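Local coordinates for protein DNA polymerase III, beta subunit (Thermotoga maritima, PDB 1VPK) that probably tethers DNA polymerase III to DNA as a ring-shaped sliding clamp and so makes replication processive, at residues 14-25 with 67-75; 90-99 with 110-118. All blocks are in the same frame, centred on the assembly; numbering follows the deposited sequence. Where two conformers were deposited one is given.

How the contacts relate
Both contacts lie in the N-terminal domain of the clamp subunit, with centres about 12 Å apart. They share one antiparallel sheet, in which strands 13-18 and 98-104 are neighbours. Contact 1 holds the edge strand 73-76 to strand 13-18 and ties helix 19-29 to the chain that leads there. Its chemistry is mostly polar: backbone bonds, a carboxylate and a lysine. Contact 2 packs helix 87-91 and the loop after it on the side of the sheet that faces the second subunit. One part is apolar, the other centred on a buried serine hydroxyl. Each contact is partly buried. T19 of segment 14-25 probably hydrogen-bonds to D96 and T99 of segment 90-99.

Contact 1: residues 14-25 with 67-75; sequences KVTVTTLELKDK and ATVNAAEIS
E21 carries its CG opposite the backbone N (chi1 176°) and bends at chi2 (64°), which turns its carboxylate to the N70 backbone. OE2 of E21 accepts from N70 N at 2.9 Å, with the donor above the carboxylate plane. K25 bends at chi2 and chi4, and its NZ meets the same OE2 on the syn side in a salt bridge. That NZ also donates to T68 O at 2.9 Å, almost in line with the carbonyl bond. One carboxylate oxygen and one ammonium thus clip the helix to the chain at 68-70. Beside them V17 CG2 packs on V69 CG1 at 3.8 Å.

Farther along, strands 14-18 and 73-75 pair antiparallel. A classic beta bulge marks the end of the pairing: A72 N and E73 N both donate to T16 O. T16 OG1 lies alongside the E73 side chain and donates to OE1 at 3.2 Å, from above the carboxylate plane. T18 caps the helix, its OG1 accepting from E21 N.

D240 adds a second salt bridge to K25. V15 and V69 touch F54 of strand 53-59, while strand 98-104 pairs with the other edge of strand 13-18.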
loop_
_atom_site.group_PDB
_atom_site.type_symbol
_atom_site.label_atom_id
_atom_site.label_comp_id
_atom_site.label_asym_id
_atom_site.label_seq_id
_atom_site.Cartn_x
_atom_site.Cartn_y
_atom_site.Cartn_z
ATOM N N LYS A 14 -16.956 -6.563 -35.803
ATOM C CA LYS A 14 -17.665 -5.686 -34.893
ATOM C C LYS A 14 -18.205 -6.547 -33.738
ATOM O O LYS A 14 -18.696 -7.631 -33.963
ATOM C CB LYS A 14 -18.807 -4.946 -35.616
ATOM C CG LYS A 14 -18.346 -3.999 -36.774
ATOM C CD LYS A 14 -19.536 -3.370 -37.582
ATOM C CE LYS A 14 -19.043 -2.244 -38.556
ATOM N NZ LYS A 14 -19.974 -1.087 -38.812
ATOM N N VAL A 15 -18.029 -6.073 -32.509
ATOM C CA VAL A 15 -18.597 -6.708 -31.346
ATOM C C VAL A 15 -19.275 -5.667 -30.447
ATOM O O VAL A 15 -18.685 -4.628 -30.125
ATOM C CB VAL A 15 -17.508 -7.477 -30.546
ATOM C CG1 VAL A 15 -18.089 -8.124 -29.305
ATOM C CG2 VAL A 15 -16.855 -8.531 -31.439
ATOM N N THR A 16 -20.498 -5.950 -30.047
ATOM C CA THR A 16 -21.156 -5.209 -28.964
ATOM C C THR A 16 -21.287 -6.116 -27.750
ATOM O O THR A 16 -21.827 -7.220 -27.838
ATOM C CB THR A 16 -22.533 -4.673 -29.397
ATOM O OG1 THR A 16 -22.335 -3.909 -30.587
ATOM C CG2 THR A 16 -23.138 -3.783 -28.327
ATOM N N VAL A 17 -20.747 -5.659 -26.617
ATOM C CA VAL A 17 -20.713 -6.471 -25.382
ATOM C C VAL A 17 -20.914 -5.550 -24.156
ATOM O O VAL A 17 -20.547 -4.380 -24.193
ATOM C CB VAL A 17 -19.340 -7.231 -25.304
ATOM C CG1 VAL A 17 -18.213 -6.274 -25.286
ATOM C CG2 VAL A 17 -19.283 -8.239 -24.072
ATOM N N THR A 18 -21.476 -6.058 -23.075
ATOM C CA THR A 18 -21.587 -5.250 -21.883
ATOM C C THR A 18 -20.199 -5.105 -21.355
ATOM O O THR A 18 -19.356 -5.994 -21.522
ATOM C CB THR A 18 -22.435 -5.900 -20.780
ATOM O OG1 THR A 18 -21.777 -7.090 -20.341
ATOM C CG2 THR A 18 -23.849 -6.206 -21.304
ATOM N N THR A 19 -19.953 -3.955 -20.734
ATOM C CA THR A 19 -18.624 -3.645 -20.218
ATOM C C THR A 19 -18.238 -4.584 -19.068
ATOM O O THR A 19 -17.113 -5.042 -18.964
ATOM C CB THR A 19 -18.597 -2.214 -19.767
ATOM O OG1 THR A 19 -18.881 -1.400 -20.907
ATOM C CG2 THR A 19 -17.258 -1.869 -19.207
ATOM N N LEU A 20 -19.199 -4.890 -18.235
ATOM C CA LEU A 20 -19.017 -5.840 -17.139
ATOM C C LEU A 20 -18.543 -7.228 -17.625
ATOM O O LEU A 20 -17.609 -7.828 -17.026
ATOM C CB LEU A 20 -20.332 -5.917 -16.352
ATOM C CG LEU A 20 -20.239 -6.743 -15.082
ATOM C CD1 LEU A 20 -19.209 -6.143 -14.079
ATOM C CD2 LEU A 20 -21.621 -6.835 -14.470
ATOM N N GLU A 21 -19.135 -7.719 -18.723
ATOM C CA GLU A 21 -18.715 -9.005 -19.335
ATOM C C GLU A 21 -17.287 -8.970 -19.854
ATOM O O GLU A 21 -16.512 -9.895 -19.602
ATOM C CB GLU A 21 -19.653 -9.390 -20.462
ATOM C CG GLU A 21 -19.270 -10.648 -21.233
ATOM C CD GLU A 21 -19.289 -11.955 -20.439
ATOM O OE1 GLU A 21 -19.794 -12.026 -19.288
ATOM O OE2 GLU A 21 -18.859 -12.966 -21.028
ATOM N N LEU A 22 -16.953 -7.931 -20.631
ATOM C CA LEU A 22 -15.634 -7.788 -21.154
ATOM C C LEU A 22 -14.627 -7.698 -20.038
ATOM O O LEU A 22 -13.555 -8.302 -20.122
ATOM C CB LEU A 22 -15.537 -6.524 -22.065
ATOM C CG LEU A 22 -14.230 -6.335 -22.820
ATOM C CD1 LEU A 22 -13.975 -7.491 -23.808
ATOM C CD2 LEU A 22 -14.224 -4.962 -23.554
ATOM N N LYS A 23 -14.903 -6.855 -19.053
ATOM C CA LYS A 23 -14.040 -6.700 -17.881
ATOM C C LYS A 23 -13.788 -8.029 -17.136
ATOM O O LYS A 23 -12.649 -8.380 -16.792
ATOM C CB LYS A 23 -14.694 -5.713 -16.925
ATOM C CG LYS A 23 -13.799 -5.263 -15.773
ATOM C CD LYS A 23 -14.422 -4.033 -15.038
ATOM C CE LYS A 23 -15.742 -4.354 -14.329
ATOM N NZ LYS A 23 -16.302 -3.190 -13.518
ATOM N N ASP A 24 -14.875 -8.743 -16.856
ATOM C CA ASP A 24 -14.834 -10.060 -16.192
ATOM C C ASP A 24 -13.975 -11.079 -16.966
ATOM O O ASP A 24 -13.112 -11.745 -16.392
ATOM C CB ASP A 24 -16.269 -10.574 -15.999
ATOM C CG ASP A 24 -17.066 -9.737 -14.997
ATOM O OD1 ASP A 24 -16.578 -8.652 -14.574
ATOM O OD2 ASP A 24 -18.189 -10.166 -14.633
ATOM N N LYS A 25 -14.174 -11.191 -18.276
ATOM C CA LYS A 25 -13.391 -12.167 -19.070
ATOM C C LYS A 25 -11.906 -11.819 -19.254
ATOM O O LYS A 25 -11.037 -12.707 -19.234
ATOM C CB LYS A 25 -14.083 -12.438 -20.428
ATOM C CG LYS A 25 -15.494 -13.025 -20.238
ATOM C CD LYS A 25 -15.382 -14.516 -19.781
ATOM C CE LYS A 25 -16.660 -15.119 -19.207
ATOM N NZ LYS A 25 -17.898 -15.079 -19.984
ATOM N N ALA A 67 -11.500 -18.109 -22.787
ATOM C CA ALA A 67 -12.715 -17.538 -22.255
ATOM C C ALA A 67 -13.672 -17.205 -23.397
ATOM O O ALA A 67 -13.333 -16.450 -24.356
ATOM C CB ALA A 67 -12.357 -16.296 -21.473
ATOM N N THR A 68 -14.875 -17.767 -23.322
ATOM C CA THR A 68 -15.925 -17.431 -24.271
ATOM C C THR A 68 -16.642 -16.157 -23.760
ATOM O O THR A 68 -17.077 -16.100 -22.606
ATOM C CB THR A 68 -16.834 -18.621 -24.471
ATOM O OG1 THR A 68 -16.041 -19.700 -24.989
ATOM C CG2 THR A 68 -17.945 -18.329 -25.465
ATOM N N VAL A 69 -16.675 -15.120 -24.608
ATOM C CA VAL A 69 -17.273 -13.845 -24.246
ATOM C C VAL A 69 -18.735 -13.863 -24.715
ATOM O O VAL A 69 -19.051 -14.159 -25.883
ATOM C CB VAL A 69 -16.506 -12.665 -24.859
ATOM C CG1 VAL A 69 -17.009 -11.327 -24.291
ATOM C CG2 VAL A 69 -15.028 -12.794 -24.557
ATOM N N ASN A 70 -19.629 -13.619 -23.789
ATOM C CA ASN A 70 -21.061 -13.546 -24.116
ATOM C C ASN A 70 -21.422 -12.138 -24.535
ATOM O O ASN A 70 -21.632 -11.283 -23.698
ATOM C CB ASN A 70 -21.867 -13.968 -22.919
ATOM C CG ASN A 70 -21.589 -15.381 -22.543
ATOM O OD1 ASN A 70 -21.666 -16.272 -23.416
ATOM N ND2 ASN A 70 -21.239 -15.622 -21.256
ATOM N N ALA A 71 -21.431 -11.908 -25.844
ATOM C CA ALA A 71 -21.746 -10.595 -26.447
ATOM C C ALA A 71 -23.154 -10.554 -27.005
ATOM O O ALA A 71 -23.789 -11.570 -27.213
ATOM C CB ALA A 71 -20.754 -10.272 -27.536
ATOM N N ALA A 72 -23.625 -9.343 -27.260
ATOM C CA ALA A 72 -24.935 -9.099 -27.799
ATOM C C ALA A 72 -24.918 -9.152 -29.322
ATOM O O ALA A 72 -25.877 -9.590 -29.925
ATOM C CB ALA A 72 -25.402 -7.706 -27.349
ATOM N N GLU A 73 -23.856 -8.629 -29.920
ATOM C CA GLU A 73 -23.669 -8.596 -31.369
ATOM C C GLU A 73 -22.219 -8.985 -31.678
ATOM O O GLU A 73 -21.285 -8.471 -31.070
ATOM C CB GLU A 73 -23.973 -7.189 -31.940
ATOM C CG GLU A 73 -25.444 -6.816 -31.801
ATOM C CD GLU A 73 -25.751 -5.328 -31.938
ATOM O OE1 GLU A 73 -24.889 -4.545 -32.391
ATOM O OE2 GLU A 73 -26.906 -4.954 -31.582
ATOM N N ILE A 74 -22.048 -9.920 -32.597
ATOM C CA ILE A 74 -20.735 -10.345 -33.059
ATOM C C ILE A 74 -20.832 -10.560 -34.553
ATOM O O ILE A 74 -21.584 -11.417 -35.009
ATOM C CB ILE A 74 -20.269 -11.643 -32.400
ATOM C CG1 ILE A 74 -20.132 -11.486 -30.891
ATOM C CG2 ILE A 74 -18.934 -12.049 -32.961
ATOM C CD1 ILE A 74 -20.083 -12.822 -30.119
ATOM N N SER A 75 -20.142 -9.738 -35.323
ATOM C CA SER A 75 -20.054 -9.962 -36.761
ATOM C C SER A 75 -18.590 -9.929 -37.216
ATOM O O SER A 75 -17.708 -9.384 -36.528
ATOM C CB SER A 75 -20.920 -8.963 -37.550
ATOM O OG SER A 75 -20.762 -7.638 -37.098
HETATM O O HOH W 1 -22.561 -8.781 -22.993
#

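Contact 2: residues 90-99 with 110-118; sequences MVKVLPDEIT and ISSGSTVFR
This is the packing of helix 87-91 and the loop after it on the hairpin of strands 107-112 and 115-120, at the side of the sheet that faces the second subunit. M90 of helix 87-91 puts its CG over one face of the F117 ring, 3.6 Å from its centroid and 14° off the normal, a CH-pi contact. Extended torsions at chi1 and chi2 carry CG there and SD beyond it, oblique to the ring in a Met-aromatic contact. The bend at chi3 (77°) turns CE toward I110 CG2, at 3.9 Å. M90 SD meets I110 CD1 at 3.6 Å, the two side chains tip to tip. The two branches of L94 divide between I110 and F117: CD1 meets I110 CG2 and CD2 meets F117 CD2. T99 CG2 lies alongside I110 CG2 at 3.7 Å.

The polar part centres on the buried hydroxyl of S112. Its OG is set opposite its own backbone N (chi1 -177°), facing the 96-98 backbone. It donates to I98 O at 3.0 Å and accepts from D96 N at 3.3 Å. Water 2 bridges I98 O and G113 N. D96 OD2 takes I98 N on its anti lone pair, an Asx turn that shapes the chain entering strand 98-104. P95 CG rests 3.5 Å from S112 O, against the type II' turn S112-T115.

Helix 19-29 packs against it, T19 on L94 and S112, L22 on T99. Strand 115-120 pairs with a strand of the second subunit, so the sheet runs on across the dimer interface. There D315 of the second subunit accepts hydrogen bonds from S114 and T115, and R280 of that subunit packs on P95 and F117.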
loop_
_atom_site.group_PDB
_atom_site.type_symbol
_atom_site.label_atom_id
_atom_site.label_comp_id
_atom_site.label_asym_id
_atom_site.label_seq_id
_atom_site.Cartn_x
_atom_site.Cartn_y
_atom_site.Cartn_z
ATOM N N MET A 90 -7.347 -0.629 -19.276
ATOM C CA MET A 90 -8.354 0.023 -20.043
ATOM C C MET A 90 -9.752 -0.423 -19.653
ATOM O O MET A 90 -10.669 0.437 -19.464
ATOM C CB MET A 90 -8.168 -0.319 -21.500
ATOM C CG MET A 90 -9.280 0.156 -22.297
ATOM S SD MET A 90 -9.433 -0.605 -23.855
ATOM C CE MET A 90 -10.132 -2.157 -23.354
ATOM N N VAL A 91 -9.948 -1.748 -19.562
ATOM C CA VAL A 91 -11.300 -2.265 -19.342
ATOM C C VAL A 91 -11.851 -1.879 -18.003
ATOM O O VAL A 91 -13.084 -1.755 -17.873
ATOM C CB VAL A 91 -11.492 -3.814 -19.526
ATOM C CG1 VAL A 91 -11.037 -4.194 -20.879
ATOM C CG2 VAL A 91 -10.782 -4.605 -18.431
ATOM N N LYS A 92 -10.960 -1.720 -17.022
ATOM C CA LYS A 92 -11.360 -1.321 -15.663
ATOM C C LYS A 92 -11.850 0.119 -15.566
ATOM O O LYS A 92 -12.462 0.490 -14.577
ATOM C CB LYS A 92 -10.248 -1.618 -14.630
ATOM C CG LYS A 92 -9.977 -3.159 -14.529
ATOM C CD LYS A 92 -8.851 -3.547 -13.548
ATOM C CE LYS A 92 -8.116 -4.809 -14.064
ATOM N NZ LYS A 92 -7.374 -5.622 -13.006
ATOM N N VAL A 93 -11.617 0.928 -16.597
ATOM C CA VAL A 93 -12.088 2.319 -16.590
ATOM C C VAL A 93 -13.103 2.699 -17.690
ATOM O O VAL A 93 -13.508 3.859 -17.760
ATOM C CB VAL A 93 -10.873 3.325 -16.628
ATOM C CG1 VAL A 93 -9.942 3.106 -15.413
ATOM C CG2 VAL A 93 -10.084 3.182 -17.917
ATOM N N LEU A 94 -13.503 1.763 -18.550
ATOM C CA LEU A 94 -14.540 2.062 -19.540
ATOM C C LEU A 94 -15.772 2.542 -18.753
ATOM O O LEU A 94 -16.133 1.920 -17.791
ATOM C CB LEU A 94 -14.871 0.826 -20.389
ATOM C CG LEU A 94 -13.672 0.351 -21.254
ATOM C CD1 LEU A 94 -14.004 -0.944 -21.965
ATOM C CD2 LEU A 94 -13.222 1.429 -22.256
ATOM N N PRO A 95 -16.332 3.692 -19.115
ATOM C CA PRO A 95 -17.332 4.319 -18.281
ATOM C C PRO A 95 -18.793 3.899 -18.469
ATOM O O PRO A 95 -19.606 4.219 -17.590
ATOM C CB PRO A 95 -17.217 5.772 -18.689
ATOM C CG PRO A 95 -16.840 5.716 -20.083
ATOM C CD PRO A 95 -16.012 4.527 -20.272
ATOM N N ASP A 96 -19.131 3.241 -19.590
ATOM C CA ASP A 96 -20.550 2.970 -19.942
ATOM C C ASP A 96 -20.907 1.473 -19.785
ATOM O O ASP A 96 -20.026 0.641 -19.765
ATOM C CB ASP A 96 -20.784 3.417 -21.378
ATOM C CG ASP A 96 -22.237 3.589 -21.724
ATOM O OD1 ASP A 96 -22.670 4.779 -21.813
ATOM O OD2 ASP A 96 -22.941 2.564 -21.976
ATOM N N GLU A 97 -22.210 1.170 -19.624
ATOM C CA GLU A 97 -22.731 -0.221 -19.495
ATOM C C GLU A 97 -22.379 -1.078 -20.721
ATOM O O GLU A 97 -22.213 -2.302 -20.607
ATOM C CB GLU A 97 -24.263 -0.227 -19.348
ATOM C CG GLU A 97 -24.728 -0.021 -17.942
ATOM C CD GLU A 97 -26.223 -0.050 -17.819
ATOM O OE1 GLU A 97 -26.911 -0.909 -18.495
ATOM O OE2 GLU A 97 -26.770 0.769 -17.008
ATOM N N ILE A 98 -22.241 -0.435 -21.905
ATOM C CA ILE A 98 -21.955 -1.108 -23.169
ATOM C C ILE A 98 -20.637 -0.645 -23.750
ATOM O O ILE A 98 -20.228 0.538 -23.632
ATOM C CB ILE A 98 -23.063 -0.833 -24.210
ATOM C CG1 ILE A 98 -24.456 -1.148 -23.658
ATOM C CG2 ILE A 98 -22.802 -1.575 -25.523
ATOM C CD1 ILE A 98 -24.583 -2.499 -23.092
ATOM N N THR A 99 -19.952 -1.604 -24.370
ATOM C CA THR A 99 -18.687 -1.401 -25.047
ATOM C C THR A 99 -18.793 -1.968 -26.452
ATOM O O THR A 99 -19.404 -3.023 -26.656
ATOM C CB THR A 99 -17.513 -2.076 -24.330
ATOM O OG1 THR A 99 -17.249 -1.410 -23.081
ATOM C CG2 THR A 99 -16.259 -1.991 -25.182
ATOM N N ILE A 110 -11.952 0.574 -29.299
ATOM C CA ILE A 110 -12.792 0.171 -28.138
ATOM C C ILE A 110 -13.531 1.437 -27.711
ATOM O O ILE A 110 -12.900 2.392 -27.228
ATOM C CB ILE A 110 -11.953 -0.327 -26.942
ATOM C CG1 ILE A 110 -10.977 -1.462 -27.331
ATOM C CG2 ILE A 110 -12.842 -0.833 -25.830
ATOM C CD1 ILE A 110 -9.565 -1.031 -27.465
ATOM N N SER A 111 -14.860 1.416 -27.874
ATOM C CA SER A 111 -15.730 2.561 -27.681
ATOM C C SER A 111 -16.731 2.268 -26.595
ATOM O O SER A 111 -17.523 1.285 -26.660
ATOM C CB SER A 111 -16.512 2.867 -28.950
ATOM O OG SER A 111 -15.615 2.968 -30.026
ATOM N N SER A 112 -16.748 3.158 -25.627
ATOM C CA SER A 112 -17.663 3.019 -24.539
ATOM C C SER A 112 -18.053 4.381 -24.038
ATOM O O SER A 112 -17.256 5.090 -23.454
ATOM C CB SER A 112 -17.008 2.233 -23.425
ATOM O OG SER A 112 -17.966 2.073 -22.421
ATOM N N GLY A 113 -19.293 4.746 -24.258
ATOM C CA GLY A 113 -19.749 6.026 -23.795
ATOM C C GLY A 113 -18.964 7.161 -24.390
ATOM O O GLY A 113 -18.875 7.271 -25.602
ATOM N N SER A 114 -18.401 7.975 -23.493
ATOM C CA SER A 114 -17.565 9.129 -23.780
ATOM C C SER A 114 -16.146 8.814 -24.317
ATOM O O SER A 114 -15.475 9.705 -24.834
ATOM C CB SER A 114 -17.373 9.944 -22.456
ATOM O OG SER A 114 -16.669 9.178 -21.428
ATOM N N THR A 115 -15.705 7.576 -24.172
ATOM C CA THR A 115 -14.298 7.212 -24.371
ATOM C C THR A 115 -14.096 6.373 -25.631
ATOM O O THR A 115 -14.911 5.493 -25.930
ATOM C CB THR A 115 -13.817 6.400 -23.165
ATOM O OG1 THR A 115 -14.352 6.985 -21.975
ATOM C CG2 THR A 115 -12.303 6.356 -23.096
ATOM N N VAL A 116 -12.986 6.604 -26.323
ATOM C CA VAL A 116 -12.549 5.731 -27.400
ATOM C C VAL A 116 -11.021 5.520 -27.228
ATOM O O VAL A 116 -10.244 6.470 -27.135
ATOM C CB VAL A 116 -12.901 6.299 -28.814
ATOM C CG1 VAL A 116 -12.478 5.315 -29.922
ATOM C CG2 VAL A 116 -14.361 6.582 -28.930
ATOM N N PHE A 117 -10.669 4.250 -27.070
ATOM C CA PHE A 117 -9.313 3.750 -27.064
ATOM C C PHE A 117 -9.041 3.145 -28.457
ATOM O O PHE A 117 -9.911 2.496 -29.025
ATOM C CB PHE A 117 -9.130 2.683 -26.001
ATOM C CG PHE A 117 -9.014 3.205 -24.574
ATOM C CD1 PHE A 117 -7.787 3.545 -24.032
ATOM C CD2 PHE A 117 -10.152 3.273 -23.745
ATOM C CE1 PHE A 117 -7.666 3.987 -22.719
ATOM C CE2 PHE A 117 -10.037 3.708 -22.418
ATOM C CZ PHE A 117 -8.800 4.047 -21.902
ATOM N N ARG A 118 -7.840 3.396 -28.997
ATOM C CA ARG A 118 -7.380 2.778 -30.226
ATOM C C ARG A 118 -6.060 2.097 -29.882
ATOM O O ARG A 118 -5.115 2.741 -29.494
ATOM C CB ARG A 118 -7.179 3.819 -31.303
ATOM C CG ARG A 118 -8.454 4.358 -31.821
ATOM C CD ARG A 118 -8.155 5.416 -32.873
ATOM N NE ARG A 118 -9.169 6.445 -33.047
ATOM C CZ ARG A 118 -9.597 7.292 -32.103
ATOM N NH1 ARG A 118 -9.189 7.223 -30.824
ATOM N NH2 ARG A 118 -10.487 8.212 -32.440
HETATM O O HOH W 2 -21.144 2.817 -25.198
#